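Local coordinates for uncharacterized protein C22E12.03c (Schizosaccharomyces pombe, PDB 4QYT), which converts methylglyoxal to D-lactate in a single step without glutathione and takes part in protection against reactive oxygen species, at residues Asp35-Gly40 and Lys72-Ala77; Lys6-Val11 and Asp68-Gln73. All coordinates share one frame; numbering follows the deposited sequence. Where two conformers were deposited one is given.

Contact 1. Residues Asp35-Gly40 and Lys72-Ala77; sequences DSVYVG and KQYDIA. With EDO (1,2-ethanediol), chain E.
The phenol of Tyr74 reaches across to strand 34-39 and donates a hydrogen bond to the carboxylate of Asp35, with OH 2.6 Å from OD2. The acceptor oxygen lies at the edge of the ring, in its plane, and uses the anti lone pair, the one directed away from OD1. Carboxylate and ring stand nearly perpendicular, their planes 83° apart. Because CG of Tyr74 is anti to its own carbonyl carbon (chi1 -62°), the ring extends from the turn after helix 67-73 toward the strand, and it touches the helix as well through the ring of Phe70.

The tight part is small: the bond between phenol and carboxylate. Packing is looser at buried Val37, which approaches obliquely, CG2 lying 3.9 Å from Tyr74 OH and 4.3 Å from CZ, while Cys8 of the intervening strand 7-12 touches both side chains. The Asp35 carboxylate lies on the partly exposed side. The next residue, Ser36, points its CB away from Tyr74, and its OG shares a 2.6 Å hydrogen bond with O2 of an ethanediol, probably a crystallisation additive.

A phenylalanine in place of Tyr74 would probably leave Asp35 OD2 without its phenol donor and take away the atom nearest Val37 CG2. Arg59 also hydrogen-bonds to Tyr74 OH through NH1, so the phenol oxygen accepts from a guanidinium while donating to a carboxylate, an arrangement that would probably favour a charged Asp35.

Contact 2. Residues Lys6-Val11 and Asp68-Gln73; sequences KVCLFV and DDFAKQ. With EDO (1,2-ethanediol), chain F.
Phe70 of helix 67-73 meets Cys8 and Phe10 of strand 7-12 with one end of its ring. Its CB leaves the helix on the strand side, and CG lies anti to the backbone N (chi1 -176°), which carries the ring down toward the sheet. Beyond CG, the CE2 and CZ end does the touching. CE2 meets Phe10 CZ at 3.6 Å and lies equally near Cys8 SG, whereas CZ, the tip, comes to 3.5 Å from Cys8 CB. The sulfur sits at the edge of the Phe70 ring, 4.7 Å from its centroid, yet over the centre of one face of Phe10. The two phenylalanines approach from opposite directions with planes only 10° apart, but their centroids are 5.5 Å apart and the rings barely overlap.

This is a helix laid on the mostly parallel central sheet of the DJ-1/PfpI alpha/beta fold: helix 67-73 leads into strand 76-79, the direct neighbour of strand 7-12. Val98 of helix 93-102 also packs on Phe70.

Toward the surface the contact becomes polar. In one of its two conformers, the bent aliphatic chain of Lys6 runs past the carbonyl O of Gln73. A water donates to Lys72 O at 2.6 Å. Gln73 NE2 reaches back along the helix to Asp69 OD2 (2.8 Å), approaching from above the carboxylate plane.

In the fold
Contacts 1 and 2 lie side by side, their centres about 3 Å apart, and share Lys72 and Gln73, where helix 67-73 passes into the turn before strand 76-79. Along the chain, strand 7-12 comes first, then strand 34-39, and both contacts finish on the helix and the turn into strand 76-79. In the sheet, strand 7-12 lies between the other two, so contact 2 brings the helix onto the middle strand and contact 1 reaches past it to the next. Probable backbone hydrogen bonds, Asp75 N to Lys6 O and Ile76 O to Cys8 N, and packing of Val37 on Cys8 join them. Together they join the helix and the turn after it to two neighbouring strands of the DJ-1/PfpI core.

Contact 1. Residues Asp35-Gly40 and Lys72-Ala77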
ATOM      1  N   ASP A  35      -6.382  12.153  -8.391  1.00  8.32           N
ATOM      2  CA  ASP A  35      -6.497  12.984  -7.200  1.00  8.67           C
ATOM      3  C   ASP A  35      -7.049  12.132  -6.065  1.00  7.81           C
ATOM      4  O   ASP A  35      -7.954  11.342  -6.298  1.00  8.60           O
ATOM      5  CB  ASP A  35      -7.505  14.139  -7.384  1.00  9.51           C
ATOM      6  CG  ASP A  35      -7.088  15.224  -8.350  1.00 11.01           C
ATOM      7  OD1 ASP A  35      -5.873  15.447  -8.520  1.00 16.50           O
ATOM      8  OD2 ASP A  35      -7.996  15.875  -8.889  1.00 11.56           O
ATOM      9  N   SER A  36      -6.597  12.401  -4.845  1.00  7.61           N
ATOM     10  CA  SER A  36      -7.292  11.909  -3.666  1.00  7.77           C
ATOM     11  C   SER A  36      -8.277  12.967  -3.226  1.00  7.88           C
ATOM     12  O   SER A  36      -7.960  14.161  -3.175  1.00  9.52           O
ATOM     13  CB  SER A  36      -6.313  11.556  -2.549  1.00  8.73           C
ATOM     14  OG  SER A  36      -5.491  12.669  -2.234  1.00 10.39           O
ATOM     15  N   VAL A  37      -9.500  12.514  -2.954  1.00  7.63           N
ATOM     16  CA  VAL A  37     -10.624  13.400  -2.623  1.00  7.68           C
ATOM     17  C   VAL A  37     -11.199  12.974  -1.290  1.00  7.96           C
ATOM     18  O   VAL A  37     -11.771  11.879  -1.159  1.00  7.97           O
ATOM     19  CB  VAL A  37     -11.684  13.396  -3.742  1.00  7.73           C
ATOM     20  CG1 VAL A  37     -12.854  14.265  -3.349  1.00  9.45           C
ATOM     21  CG2 VAL A  37     -11.090  13.850  -5.088  1.00  9.10           C
ATOM     22  N   TYR A  38     -11.004  13.840  -0.287  1.00  8.62           N
ATOM     23  CA  TYR A  38     -11.323  13.553   1.104  1.00  8.83           C
ATOM     24  C   TYR A  38     -12.768  13.907   1.415  1.00  9.25           C
ATOM     25  O   TYR A  38     -13.244  15.012   1.100  1.00 10.26           O
ATOM     26  CB  TYR A  38     -10.371  14.366   1.983  1.00  9.81           C
ATOM     27  CG  TYR A  38     -10.691  14.408   3.459  1.00 10.07           C
ATOM     28  CD1 TYR A  38     -10.666  13.246   4.239  1.00  9.90           C
ATOM     29  CD2 TYR A  38     -10.916  15.606   4.102  1.00 12.52           C
ATOM     30  CE1 TYR A  38     -10.848  13.293   5.628  1.00 11.94           C
ATOM     31  CE2 TYR A  38     -11.124  15.648   5.467  1.00 15.03           C
ATOM     32  CZ  TYR A  38     -11.055  14.502   6.246  1.00 13.58           C
ATOM     33  OH  TYR A  38     -11.296  14.624   7.595  1.00 16.01           O
ATOM     34  N   VAL A  39     -13.410  12.997   2.140  1.00  9.59           N
ATOM     35  CA  VAL A  39     -14.714  13.192   2.701  1.00 11.96           C
ATOM     36  C   VAL A  39     -14.544  13.128   4.217  1.00 12.76           C
ATOM     37  O   VAL A  39     -14.314  12.074   4.797  1.00 13.81           O
ATOM     38  CB  VAL A  39     -15.675  12.091   2.237  1.00 13.57           C
ATOM     39  CG1 VAL A  39     -17.048  12.214   2.896  1.00 16.50           C
ATOM     40  CG2 VAL A  39     -15.784  12.089   0.726  1.00 14.14           C
ATOM     41  N   GLY A  40     -14.695  14.274   4.881  1.00 15.32           N
ATOM     42  CA  GLY A  40     -14.516  14.315   6.321  1.00 16.31           C
ATOM     43  C   GLY A  40     -14.555  15.713   6.888  1.00 19.35           C
ATOM     44  O   GLY A  40     -14.773  16.675   6.150  1.00 23.49           O
ATOM     45  N   LYS A  72     -17.983  15.687 -14.767  1.00  9.37           N
ATOM     46  CA  LYS A  72     -17.261  16.512 -15.730  1.00 10.33           C
ATOM     47  C   LYS A  72     -15.752  16.520 -15.495  1.00 11.00           C
ATOM     48  O   LYS A  72     -14.999  16.884 -16.386  1.00 18.47           O
ATOM     49  CB  LYS A  72     -17.740  17.957 -15.672  1.00  9.17           C
ATOM     50  CG  LYS A  72     -19.160  18.154 -16.153  1.00  9.11           C
ATOM     51  CD  LYS A  72     -19.653  19.575 -15.945  1.00  9.81           C
ATOM     52  CE  LYS A  72     -21.105  19.780 -16.334  1.00  9.58           C
ATOM     53  NZ  LYS A  72     -21.504  21.185 -16.032  1.00  9.66           N
ATOM     54  N   GLN A  73     -15.315  16.131 -14.317  1.00  9.17           N
ATOM     55  CA  GLN A  73     -13.910  16.174 -13.917  1.00  9.48           C
ATOM     56  C   GLN A  73     -13.222  14.819 -13.912  1.00  9.27           C
ATOM     57  O   GLN A  73     -11.997  14.767 -14.116  1.00 11.96           O
ATOM     58  CB  GLN A  73     -13.762  16.805 -12.529  1.00  9.14           C
ATOM     59  CG  GLN A  73     -14.222  18.246 -12.473  1.00  9.63           C
ATOM     60  CD  GLN A  73     -13.943  18.872 -11.124  1.00  9.18           C
ATOM     61  OE1 GLN A  73     -12.823  18.838 -10.626  1.00 11.21           O
ATOM     62  NE2 GLN A  73     -14.970  19.446 -10.500  1.00 11.26           N
ATOM     63  N   TYR A  74     -13.946  13.754 -13.620  1.00  8.09           N
ATOM     64  CA  TYR A  74     -13.356  12.435 -13.380  1.00  7.78           C
ATOM     65  C   TYR A  74     -14.066  11.390 -14.197  1.00  8.57           C
ATOM     66  O   TYR A  74     -15.269  11.474 -14.450  1.00  9.46           O
ATOM     67  CB  TYR A  74     -13.424  12.062 -11.884  1.00  8.35           C
ATOM     68  CG  TYR A  74     -12.664  12.978 -11.000  1.00  7.59           C
ATOM     69  CD1 TYR A  74     -11.274  12.946 -10.936  1.00  8.78           C
ATOM     70  CD2 TYR A  74     -13.309  13.885 -10.193  1.00  8.27           C
ATOM     71  CE1 TYR A  74     -10.564  13.806 -10.112  1.00  9.03           C
ATOM     72  CE2 TYR A  74     -12.622  14.738  -9.363  1.00  8.56           C
ATOM     73  CZ  TYR A  74     -11.227  14.724  -9.345  1.00  8.30           C
ATOM     74  OH  TYR A  74     -10.564  15.595  -8.504  1.00  9.74           O
ATOM     75  N   ASP A  75     -13.306  10.369 -14.591  1.00  8.58           N
ATOM     76  CA  ASP A  75     -13.828   9.215 -15.311  1.00  9.07           C
ATOM     77  C   ASP A  75     -13.889   7.943 -14.495  1.00  8.65           C
ATOM     78  O   ASP A  75     -14.606   7.006 -14.871  1.00  9.20           O
ATOM     79  CB  ASP A  75     -12.956   8.968 -16.568  1.00 11.48           C
ATOM     80  CG  ASP A  75     -12.802  10.206 -17.377  1.00 12.88           C
ATOM     81  OD1 ASP A  75     -13.846  10.699 -17.864  1.00 14.78           O
ATOM     82  OD2 ASP A  75     -11.700  10.790 -17.377  1.00 16.88           O
ATOM     83  N   ILE A  76     -13.078   7.856 -13.441  1.00  8.04           N
ATOM     84  CA  ILE A  76     -13.032   6.668 -12.593  1.00  8.12           C
ATOM     85  C   ILE A  76     -13.186   7.164 -11.151  1.00  7.42           C
ATOM     86  O   ILE A  76     -12.527   8.108 -10.748  1.00  8.34           O
ATOM     87  CB  ILE A  76     -11.715   5.887 -12.752  1.00  8.51           C
ATOM     88  CG1 ILE A  76     -11.455   5.501 -14.207  1.00  9.94           C
ATOM     89  CG2 ILE A  76     -11.697   4.661 -11.837  1.00  9.59           C
ATOM     90  CD1 ILE A  76     -10.282   4.563 -14.392  1.00 12.24           C
ATOM     91  N   ALA A  77     -14.057   6.466 -10.410  1.00  7.85           N
ATOM     92  CA  ALA A  77     -14.240   6.717  -8.982  1.00  7.50           C
ATOM     93  C   ALA A  77     -13.868   5.466  -8.221  1.00  7.52           C
ATOM     94  O   ALA A  77     -14.421   4.412  -8.518  1.00  8.41           O
ATOM     95  CB  ALA A  77     -15.680   7.091  -8.688  1.00  9.38           C
TER
HETATM   96  C1  EDO E 201      -1.595  13.347  -1.568  1.00 17.15           C
HETATM   97  O1  EDO E 201      -0.968  13.175  -0.344  1.00 15.50           O
HETATM   98  C2  EDO E 201      -2.341  12.167  -2.229  1.00 14.57           C
HETATM   99  O2  EDO E 201      -3.275  11.723  -1.345  1.00 19.11           O

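Contact 2. Residues Lys6-Val11 and Asp68-Gln73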
ATOM      1  N   LYS A   6      -9.053  10.366 -16.014  0.52 16.09           N
ATOM      2  CA  LYS A   6      -8.880  11.181 -14.838  0.52 14.49           C
ATOM      3  C   LYS A   6      -9.513  10.451 -13.660  0.52 10.92           C
ATOM      4  O   LYS A   6     -10.737  10.228 -13.646  0.52 11.53           O
ATOM      5  CB  LYS A   6      -9.586  12.505 -15.101  0.52 15.67           C
ATOM      6  CG  LYS A   6      -8.912  13.333 -16.183  0.52 16.82           C
ATOM      7  CD  LYS A   6      -9.717  14.567 -16.527  0.52 17.14           C
ATOM      8  CE  LYS A   6     -11.072  14.219 -17.135  0.52 13.63           C
ATOM      9  NZ  LYS A   6     -11.419  14.915 -18.420  0.52 26.83           N
ATOM     10  N   VAL A   7      -8.717  10.103 -12.655  1.00  9.38           N
ATOM     11  CA  VAL A   7      -9.182   9.233 -11.580  1.00  8.15           C
ATOM     12  C   VAL A   7      -9.356  10.016 -10.284  1.00  7.43           C
ATOM     13  O   VAL A   7      -8.509  10.832  -9.914  1.00  8.06           O
ATOM     14  CB  VAL A   7      -8.169   8.081 -11.381  1.00  8.59           C
ATOM     15  CG1 VAL A   7      -8.624   7.118 -10.298  1.00  9.51           C
ATOM     16  CG2 VAL A   7      -7.923   7.348 -12.696  1.00 10.58           C
ATOM     17  N   CYS A   8     -10.439   9.682  -9.578  1.00  7.29           N
ATOM     18  CA  CYS A   8     -10.654  10.113  -8.200  1.00  6.93           C
ATOM     19  C   CYS A   8     -10.541   8.913  -7.272  1.00  7.21           C
ATOM     20  O   CYS A   8     -11.312   7.949  -7.412  1.00  8.18           O
ATOM     21  CB  CYS A   8     -12.056  10.694  -8.043  1.00  7.89           C
ATOM     22  SG  CYS A   8     -12.516  10.996  -6.333  1.00  8.43           S
ATOM     23  N   LEU A   9      -9.606   8.991  -6.332  1.00  6.91           N
ATOM     24  CA  LEU A   9      -9.509   8.011  -5.253  1.00  6.62           C
ATOM     25  C   LEU A   9     -10.093   8.685  -4.006  1.00  6.42           C
ATOM     26  O   LEU A   9      -9.507   9.584  -3.425  1.00  7.58           O
ATOM     27  CB  LEU A   9      -8.043   7.625  -5.094  1.00  7.12           C
ATOM     28  CG  LEU A   9      -7.692   6.579  -4.084  1.00 10.96           C
ATOM     29  CD1 LEU A   9      -8.568   5.414  -3.968  1.00 12.40           C
ATOM     30  CD2 LEU A   9      -6.246   6.180  -4.195  1.00 11.14           C
ATOM     31  N   PHE A  10     -11.317   8.262  -3.652  1.00  6.88           N
ATOM     32  CA  PHE A  10     -11.921   8.796  -2.433  1.00  6.84           C
ATOM     33  C   PHE A  10     -11.148   8.312  -1.225  1.00  7.44           C
ATOM     34  O   PHE A  10     -10.621   7.201  -1.183  1.00  8.87           O
ATOM     35  CB  PHE A  10     -13.384   8.355  -2.328  1.00  8.13           C
ATOM     36  CG  PHE A  10     -14.330   9.099  -3.222  1.00  8.06           C
ATOM     37  CD1 PHE A  10     -14.597  10.442  -3.003  1.00  8.44           C
ATOM     38  CD2 PHE A  10     -15.026   8.472  -4.251  1.00  8.90           C
ATOM     39  CE1 PHE A  10     -15.524  11.125  -3.779  1.00  9.56           C
ATOM     40  CE2 PHE A  10     -15.963   9.157  -5.003  1.00  9.46           C
ATOM     41  CZ  PHE A  10     -16.220  10.480  -4.772  1.00  9.19           C
ATOM     42  N   VAL A  11     -11.195   9.119  -0.166  0.70  7.41           N
ATOM     43  CA  VAL A  11     -10.493   8.814   1.070  0.70  7.55           C
ATOM     44  C   VAL A  11     -11.240   9.489   2.210  0.70  8.01           C
ATOM     45  O   VAL A  11     -11.769  10.588   2.050  0.70  8.69           O
ATOM     46  CB  VAL A  11      -9.002   9.210   1.006  0.70  7.83           C
ATOM     47  CG1 VAL A  11      -8.817  10.727   0.938  0.70  6.59           C
ATOM     48  CG2 VAL A  11      -8.163   8.608   2.119  0.70  8.04           C
ATOM     49  N   ASP A  68     -22.904  15.807 -10.883  1.00 11.38           N
ATOM     50  CA  ASP A  68     -22.744  16.121 -12.296  1.00 10.77           C
ATOM     51  C   ASP A  68     -21.414  16.839 -12.529  1.00  9.80           C
ATOM     52  O   ASP A  68     -20.736  16.568 -13.530  1.00 10.15           O
ATOM     53  CB  ASP A  68     -23.892  16.984 -12.808  1.00 11.82           C
ATOM     54  CG  ASP A  68     -25.190  16.198 -13.048  1.00 12.70           C
ATOM     55  OD1 ASP A  68     -25.146  14.963 -13.156  1.00 16.89           O
ATOM     56  OD2 ASP A  68     -26.231  16.859 -13.262  1.00 14.53           O
ATOM     57  N   ASP A  69     -21.014  17.752 -11.622  1.00  9.34           N
ATOM     58  CA  ASP A  69     -19.736  18.417 -11.802  1.00  8.82           C
ATOM     59  C   ASP A  69     -18.576  17.441 -11.656  1.00  8.16           C
ATOM     60  O   ASP A  69     -17.564  17.516 -12.356  1.00  8.79           O
ATOM     61  CB  ASP A  69     -19.600  19.640 -10.903  1.00  9.28           C
ATOM     62  CG  ASP A  69     -18.541  20.583 -11.438  1.00  9.36           C
ATOM     63  OD1 ASP A  69     -18.810  21.180 -12.498  1.00 10.79           O
ATOM     64  OD2 ASP A  69     -17.477  20.714 -10.824  1.00 11.16           O
ATOM     65  N   PHE A  70     -18.719  16.520 -10.696  1.00  8.45           N
ATOM     66  CA  PHE A  70     -17.750  15.455 -10.527  1.00  8.15           C
ATOM     67  C   PHE A  70     -17.555  14.685 -11.817  1.00  8.21           C
ATOM     68  O   PHE A  70     -16.426  14.407 -12.239  1.00  8.63           O
ATOM     69  CB  PHE A  70     -18.193  14.524  -9.399  1.00  8.65           C
ATOM     70  CG  PHE A  70     -17.191  13.447  -9.100  1.00  8.37           C
ATOM     71  CD1 PHE A  70     -17.146  12.288  -9.840  1.00  8.51           C
ATOM     72  CD2 PHE A  70     -16.356  13.550  -8.014  1.00  8.43           C
ATOM     73  CE1 PHE A  70     -16.271  11.260  -9.526  1.00  8.94           C
ATOM     74  CE2 PHE A  70     -15.507  12.516  -7.641  1.00  8.88           C
ATOM     75  CZ  PHE A  70     -15.475  11.366  -8.392  1.00  8.98           C
ATOM     76  N   ALA A  71     -18.666  14.354 -12.475  1.00  9.23           N
ATOM     77  CA  ALA A  71     -18.603  13.598 -13.703  1.00 10.40           C
ATOM     78  C   ALA A  71     -17.982  14.362 -14.863  1.00  9.93           C
ATOM     79  O   ALA A  71     -17.464  13.776 -15.807  1.00 13.39           O
ATOM     80  CB  ALA A  71     -20.001  13.126 -14.093  1.00 12.48           C
ATOM     81  N   LYS A  72     -17.983  15.687 -14.767  1.00  9.37           N
ATOM     82  CA  LYS A  72     -17.261  16.512 -15.730  1.00 10.33           C
ATOM     83  C   LYS A  72     -15.752  16.520 -15.495  1.00 11.00           C
ATOM     84  O   LYS A  72     -14.999  16.884 -16.386  1.00 18.47           O
ATOM     85  CB  LYS A  72     -17.740  17.957 -15.672  1.00  9.17           C
ATOM     86  CG  LYS A  72     -19.160  18.154 -16.153  1.00  9.11           C
ATOM     87  CD  LYS A  72     -19.653  19.575 -15.945  1.00  9.81           C
ATOM     88  CE  LYS A  72     -21.105  19.780 -16.334  1.00  9.58           C
ATOM     89  NZ  LYS A  72     -21.504  21.185 -16.032  1.00  9.66           N
ATOM     90  N   GLN A  73     -15.315  16.131 -14.317  1.00  9.17           N
ATOM     91  CA  GLN A  73     -13.910  16.174 -13.917  1.00  9.48           C
ATOM     92  C   GLN A  73     -13.222  14.819 -13.912  1.00  9.27           C
ATOM     93  O   GLN A  73     -11.997  14.767 -14.116  1.00 11.96           O
ATOM     94  CB  GLN A  73     -13.762  16.805 -12.529  1.00  9.14           C
ATOM     95  CG  GLN A  73     -14.222  18.246 -12.473  1.00  9.63           C
ATOM     96  CD  GLN A  73     -13.943  18.872 -11.124  1.00  9.18           C
ATOM     97  OE1 GLN A  73     -12.823  18.838 -10.626  1.00 11.21           O
ATOM     98  NE2 GLN A  73     -14.970  19.446 -10.500  1.00 11.26           N
TER
HETATM   99  C1  EDO F 202     -26.504  15.414 -10.100  1.00 21.33           C
HETATM  100  O1  EDO F 202     -25.505  16.404  -9.798  1.00 18.89           O
HETATM  101  C2  EDO F 202     -27.405  15.100  -8.921  1.00 27.57           C
HETATM  102  O2  EDO F 202     -26.813  14.081  -8.095  1.00 32.19           O
HETATM  103  O   HOH W   1     -12.805  17.837 -17.498  1.00 30.38           O